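Local coordinates for protein 4-hydroxy-tetrahydrodipicolinate synthase (Methanocaldococcus jannaschii DSM 2661, PDB 2YXG) that probably condenses pyruvate with aspartate beta-semialdehyde to form 4-hydroxy-tetrahydrodipicolinate, a step of lysine biosynthesis through the diaminopimelate pathway, at residues G22-I27 with V63-G68; F29-G34 with N67-V72. All blocks are in the same frame, centred on the assembly; numbering follows the deposited sequence.

Interaction 1: residues G22-I27 with V63-G68; sequences GLEENI and VDVVNG
Val65 sets its two methyl groups between Glu24 and Ile27, residues one turn apart on the facing helix. From CB, which points at that helix, the branches part. CG1, anti to the backbone N (chi1 166°), goes mainly to the isoleucine: Val65 CG1 packs 3.7 Å from Ile27 CG2, with Ile27 CB only slightly farther off. It also lies near the glutamate, Val65 CG1 being 4.0 Å from Glu24 CG. The other methyl faces the glutamate rather than the isoleucine: Val65 CG2 stands 3.9 Å from Glu24 CG and 4.1 Å from Glu24 OE2.

Glutamate suits this half-covered place because its methylenes can shield a valine while its carboxylate continues outward. With CG anti to the backbone N (chi1 -176°) and the chain extended beyond it, the head group is carried along past Val65, and OE1 forms a long, weak ion pair with Lys61. On the buried side, Ile27 uses the same branch methyl twice, since Ile27 CG2 also meets Val66 CG2 at 3.6 Å, the two side chains crossing at about a right angle. Val65 and Ile27 both branch at CB, and so offer methyls to two neighbours at once. The closest backbone approach is 6.3 Å, from Glu24 CA to Val65 CA. No hydrogen bond crosses the contact, and van der Waals packing carries it.

The contact joins helices 20-32 and 52-66, neighbours on the outside of the TIM barrel. Ile27 packs on Val62 as well, and Val66 turns inward to Val72, so helix 52-66 packs between helix 20-32 and strand 71-75 of the barrel.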
loop_
_atom_site.group_PDB
_atom_site.type_symbol
_atom_site.label_atom_id
_atom_site.label_comp_id
_atom_site.label_asym_id
_atom_site.label_seq_id
_atom_site.Cartn_x
_atom_site.Cartn_y
_atom_site.Cartn_z
ATOM N N GLY A 22 23.064 -22.542 -25.747
ATOM C CA GLY A 22 23.369 -21.513 -24.761
ATOM C C GLY A 22 22.887 -21.940 -23.404
ATOM O O GLY A 22 23.599 -21.782 -22.401
ATOM N N LEU A 23 21.685 -22.525 -23.407
ATOM C CA LEU A 23 21.061 -23.101 -22.235
ATOM C C LEU A 23 21.958 -24.162 -21.557
ATOM O O LEU A 23 22.221 -24.106 -20.346
ATOM C CB LEU A 23 19.678 -23.663 -22.604
ATOM C CG LEU A 23 18.720 -24.189 -21.536
ATOM C CD1 LEU A 23 18.200 -23.048 -20.603
ATOM C CD2 LEU A 23 17.556 -24.848 -22.214
ATOM N N GLU A 24 22.466 -25.098 -22.345
ATOM C CA GLU A 24 23.395 -26.122 -21.846
ATOM C C GLU A 24 24.625 -25.536 -21.164
ATOM O O GLU A 24 24.996 -25.930 -20.043
ATOM C CB GLU A 24 23.872 -26.981 -23.021
ATOM C CG GLU A 24 24.764 -28.140 -22.618
ATOM C CD GLU A 24 24.916 -29.169 -23.745
ATOM O OE1 GLU A 24 24.849 -28.785 -24.949
ATOM O OE2 GLU A 24 25.086 -30.353 -23.427
ATOM N N GLU A 25 25.258 -24.607 -21.881
ATOM C CA GLU A 25 26.410 -23.897 -21.428
ATOM C C GLU A 25 26.117 -23.126 -20.135
ATOM O O GLU A 25 26.938 -23.135 -19.196
ATOM C CB GLU A 25 26.923 -23.012 -22.576
ATOM C CG GLU A 25 27.397 -21.638 -22.162
ATOM C CD GLU A 25 28.203 -20.879 -23.238
ATOM O OE1 GLU A 25 27.977 -21.062 -24.479
ATOM O OE2 GLU A 25 29.069 -20.079 -22.797
ATOM N N ASN A 26 24.935 -22.504 -20.039
ATOM C CA ASN A 26 24.565 -21.834 -18.747
ATOM C C ASN A 26 24.432 -22.845 -17.618
ATOM O O ASN A 26 24.943 -22.657 -16.524
ATOM C CB ASN A 26 23.274 -21.028 -18.849
ATOM C CG ASN A 26 23.425 -19.797 -19.637
ATOM O OD1 ASN A 26 24.520 -19.318 -19.828
ATOM N ND2 ASN A 26 22.299 -19.254 -20.114
ATOM N N ILE A 27 23.755 -23.943 -17.918
ATOM C CA ILE A 27 23.598 -25.008 -16.922
ATOM C C ILE A 27 24.906 -25.515 -16.364
ATOM O O ILE A 27 25.106 -25.536 -15.135
ATOM C CB ILE A 27 22.756 -26.149 -17.455
ATOM C CG1 ILE A 27 21.343 -25.591 -17.713
ATOM C CG2 ILE A 27 22.699 -27.303 -16.416
ATOM C CD1 ILE A 27 20.364 -26.530 -18.357
ATOM N N VAL A 63 16.576 -31.200 -17.678
ATOM C CA VAL A 63 16.684 -32.566 -17.096
ATOM C C VAL A 63 17.855 -33.333 -17.728
ATOM O O VAL A 63 18.707 -33.840 -16.998
ATOM C CB VAL A 63 15.367 -33.365 -17.236
ATOM C CG1 VAL A 63 15.565 -34.877 -16.930
ATOM C CG2 VAL A 63 14.303 -32.786 -16.355
ATOM N N ASP A 64 17.904 -33.340 -19.066
ATOM C CA ASP A 64 18.877 -34.122 -19.850
ATOM C C ASP A 64 20.324 -33.625 -19.603
ATOM O O ASP A 64 21.261 -34.422 -19.385
ATOM C CB ASP A 64 18.526 -34.076 -21.376
ATOM C CG ASP A 64 17.172 -34.855 -21.764
ATOM O OD1 ASP A 64 16.440 -35.455 -20.920
ATOM O OD2 ASP A 64 16.829 -34.880 -22.986
ATOM N N VAL A 65 20.516 -32.300 -19.663
ATOM C CA VAL A 65 21.828 -31.748 -19.498
ATOM C C VAL A 65 22.256 -31.947 -18.069
ATOM O O VAL A 65 23.379 -32.375 -17.805
ATOM C CB VAL A 65 21.863 -30.231 -19.792
ATOM C CG1 VAL A 65 23.222 -29.615 -19.267
ATOM C CG2 VAL A 65 21.597 -29.955 -21.284
ATOM N N VAL A 66 21.379 -31.622 -17.134
ATOM C CA VAL A 66 21.734 -31.793 -15.737
ATOM C C VAL A 66 22.079 -33.237 -15.436
ATOM O O VAL A 66 23.092 -33.501 -14.751
ATOM C CB VAL A 66 20.649 -31.303 -14.760
ATOM C CG1 VAL A 66 20.942 -31.820 -13.352
ATOM C CG2 VAL A 66 20.520 -29.737 -14.803
ATOM N N ASN A 67 21.250 -34.161 -15.936
ATOM C CA ASN A 67 21.592 -35.587 -15.830
ATOM C C ASN A 67 21.878 -35.990 -14.391
ATOM O O ASN A 67 22.880 -36.627 -14.138
ATOM C CB ASN A 67 22.857 -35.930 -16.674
ATOM C CG ASN A 67 22.947 -37.446 -17.040
ATOM O OD1 ASN A 67 24.033 -37.958 -17.295
ATOM N ND2 ASN A 67 21.807 -38.145 -17.056
ATOM N N GLY A 68 20.989 -35.619 -13.469
ATOM C CA GLY A 68 21.076 -36.012 -12.080
ATOM C C GLY A 68 22.217 -35.421 -11.251
ATOM O O GLY A 68 22.337 -35.770 -10.073
#

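Interaction 2: residues F29-G34 with N67-V72; sequences FLIENG and NGRVQV
Ile31 holds CG1 anti to its carbonyl carbon (chi1 -58°) and extends CD1 straight on from there (chi2 178°), which carries that methyl to the guanidinium of Arg69. The arginine comes to meet it by a bend at chi3 (-68°), folding its head group back over the end of helix 52-66. CD1 therefore sits over the centre of one guanidinium face, 3.5 Å above the plane, with Arg69 CZ and Arg69 NH2 each 3.6 Å from Ile31 CD1. The side chains meet at about a right angle, and Ile31 CG2 lies 3.9 Å from Arg69 NH1.

Next to it, Val70 makes an apolar contact at the start of the run into strand 71-75. A long, branched side chain suits Ile31, because it lays its tip over the arginine while Ile31 CG1 and CD1 both lie 4.0 Å from Val70 CG2. With an alanine here CG1, CG2 and CD1 are all gone, which would probably leave the guanidinium face without its apolar cover and open a gap beside Val70.

Two nitrogens of Arg69 are engaged elsewhere: NE donates to Val66 O and NH2 to Val65 O, carbonyls at the C-terminal end of helix 52-66. Those bonds likely fix the rotation of the guanidinium, and the partial negative charge of the helix end probably suits its positive one. The chemistry thus divides by direction, with N-H groups spent on backbone oxygens and one flat face covered by a hydrocarbon.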
loop_
_atom_site.group_PDB
_atom_site.type_symbol
_atom_site.label_atom_id
_atom_site.label_comp_id
_atom_site.label_asym_id
_atom_site.label_seq_id
_atom_site.Cartn_x
_atom_site.Cartn_y
_atom_site.Cartn_z
ATOM N N PHE A 29 27.871 -24.057 -16.505
ATOM C CA PHE A 29 28.465 -22.959 -15.744
ATOM C C PHE A 29 27.984 -22.909 -14.271
ATOM O O PHE A 29 28.771 -22.765 -13.364
ATOM C CB PHE A 29 28.221 -21.612 -16.418
ATOM C CG PHE A 29 28.696 -20.426 -15.615
ATOM C CD1 PHE A 29 30.064 -20.207 -15.388
ATOM C CD2 PHE A 29 27.786 -19.498 -15.121
ATOM C CE1 PHE A 29 30.535 -19.033 -14.651
ATOM C CE2 PHE A 29 28.218 -18.344 -14.410
ATOM C CZ PHE A 29 29.600 -18.117 -14.171
ATOM N N LEU A 30 26.692 -23.045 -14.045
ATOM C CA LEU A 30 26.161 -22.950 -12.686
ATOM C C LEU A 30 26.522 -24.190 -11.868
ATOM O O LEU A 30 26.870 -24.101 -10.678
ATOM C CB LEU A 30 24.667 -22.792 -12.772
ATOM C CG LEU A 30 24.232 -21.587 -13.624
ATOM C CD1 LEU A 30 22.700 -21.611 -13.949
ATOM C CD2 LEU A 30 24.649 -20.217 -12.973
ATOM N N ILE A 31 26.423 -25.354 -12.505
ATOM C CA ILE A 31 26.819 -26.615 -11.834
ATOM C C ILE A 31 28.297 -26.574 -11.438
ATOM O O ILE A 31 28.598 -26.921 -10.305
ATOM C CB ILE A 31 26.461 -27.900 -12.651
ATOM C CG1 ILE A 31 24.940 -27.968 -12.937
ATOM C CG2 ILE A 31 27.027 -29.218 -11.929
ATOM C CD1 ILE A 31 24.489 -29.190 -13.791
ATOM N N GLU A 32 29.169 -26.128 -12.350
ATOM C CA GLU A 32 30.631 -26.003 -12.097
ATOM C C GLU A 32 30.807 -25.201 -10.810
ATOM O O GLU A 32 31.689 -25.458 -9.992
ATOM C CB GLU A 32 31.406 -25.228 -13.236
ATOM C CG GLU A 32 31.476 -25.820 -14.722
ATOM C CD GLU A 32 31.856 -24.758 -15.892
ATOM O OE1 GLU A 32 32.492 -23.694 -15.633
ATOM O OE2 GLU A 32 31.506 -24.999 -17.097
ATOM N N ASN A 33 29.947 -24.199 -10.641
ATOM C CA ASN A 33 30.136 -23.251 -9.574
ATOM C C ASN A 33 29.437 -23.602 -8.273
ATOM O O ASN A 33 29.363 -22.769 -7.351
ATOM C CB ASN A 33 29.867 -21.835 -10.085
ATOM C CG ASN A 33 31.008 -21.355 -10.976
ATOM O OD1 ASN A 33 30.933 -21.361 -12.226
ATOM N ND2 ASN A 33 32.106 -21.014 -10.337
ATOM N N GLY A 34 28.922 -24.837 -8.190
ATOM C CA GLY A 34 28.507 -25.352 -6.892
ATOM C C GLY A 34 27.070 -25.133 -6.479
ATOM O O GLY A 34 26.730 -25.426 -5.338
ATOM N N ASN A 67 21.250 -34.161 -15.936
ATOM C CA ASN A 67 21.592 -35.587 -15.830
ATOM C C ASN A 67 21.878 -35.990 -14.391
ATOM O O ASN A 67 22.880 -36.627 -14.138
ATOM C CB ASN A 67 22.857 -35.930 -16.674
ATOM C CG ASN A 67 22.947 -37.446 -17.040
ATOM O OD1 ASN A 67 24.033 -37.958 -17.295
ATOM N ND2 ASN A 67 21.807 -38.145 -17.056
ATOM N N GLY A 68 20.989 -35.619 -13.469
ATOM C CA GLY A 68 21.076 -36.012 -12.080
ATOM C C GLY A 68 22.217 -35.421 -11.251
ATOM O O GLY A 68 22.337 -35.770 -10.073
ATOM N N ARG A 69 23.037 -34.533 -11.819
ATOM C CA ARG A 69 24.138 -33.954 -11.034
ATOM C C ARG A 69 23.626 -33.029 -9.920
ATOM O O ARG A 69 24.170 -33.017 -8.808
ATOM C CB ARG A 69 25.090 -33.167 -11.912
ATOM C CG ARG A 69 26.108 -34.022 -12.639
ATOM C CD ARG A 69 26.930 -33.163 -13.608
ATOM N NE ARG A 69 26.075 -32.706 -14.701
ATOM C CZ ARG A 69 26.376 -31.693 -15.509
ATOM N NH1 ARG A 69 27.519 -31.028 -15.365
ATOM N NH2 ARG A 69 25.537 -31.363 -16.484
ATOM N N VAL A 70 22.587 -32.250 -10.243
ATOM C CA VAL A 70 21.921 -31.403 -9.240
ATOM C C VAL A 70 20.392 -31.537 -9.364
ATOM O O VAL A 70 19.882 -32.159 -10.312
ATOM C CB VAL A 70 22.401 -29.916 -9.303
ATOM C CG1 VAL A 70 23.885 -29.835 -9.113
ATOM C CG2 VAL A 70 22.000 -29.262 -10.601
ATOM N N GLN A 71 19.654 -30.998 -8.399
ATOM C CA GLN A 71 18.191 -31.102 -8.460
ATOM C C GLN A 71 17.656 -30.239 -9.566
ATOM O O GLN A 71 18.198 -29.174 -9.860
ATOM C CB GLN A 71 17.561 -30.737 -7.126
ATOM C CG GLN A 71 18.122 -31.579 -5.959
ATOM C CD GLN A 71 17.995 -30.844 -4.654
ATOM O OE1 GLN A 71 18.955 -30.234 -4.172
ATOM N NE2 GLN A 71 16.798 -30.856 -4.090
ATOM N N VAL A 72 16.620 -30.727 -10.216
ATOM C CA VAL A 72 15.924 -29.978 -11.256
ATOM C C VAL A 72 14.514 -29.683 -10.787
ATOM O O VAL A 72 13.731 -30.582 -10.526
ATOM C CB VAL A 72 15.923 -30.699 -12.659
ATOM C CG1 VAL A 72 15.078 -29.922 -13.651
ATOM C CG2 VAL A 72 17.360 -30.888 -13.152
#

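In the fold
Interactions 1 and 2 share helix 20-32 and follow one another along it, their centres about 8 Å apart. Interaction 1 is the more buried, though only partly so, a helix-to-helix seam of branched aliphatic side chains and the methylenes of a glutamate; interaction 2 lies at the surface, where the loop leading from helix 52-66 into strand 71-75 brings a charged group against a hydrocarbon one. The two meet directly: Val66 CG2 lies 4.1 Å from Ile31 CD1, and Val66 CB 3.7 Å from Val72 CG2. Asn67 and Gly68 belong to both ranges and carry the chain round the turn. Together they line one side of helix 20-32 with successive parts of a helix-loop-strand unit of the barrel.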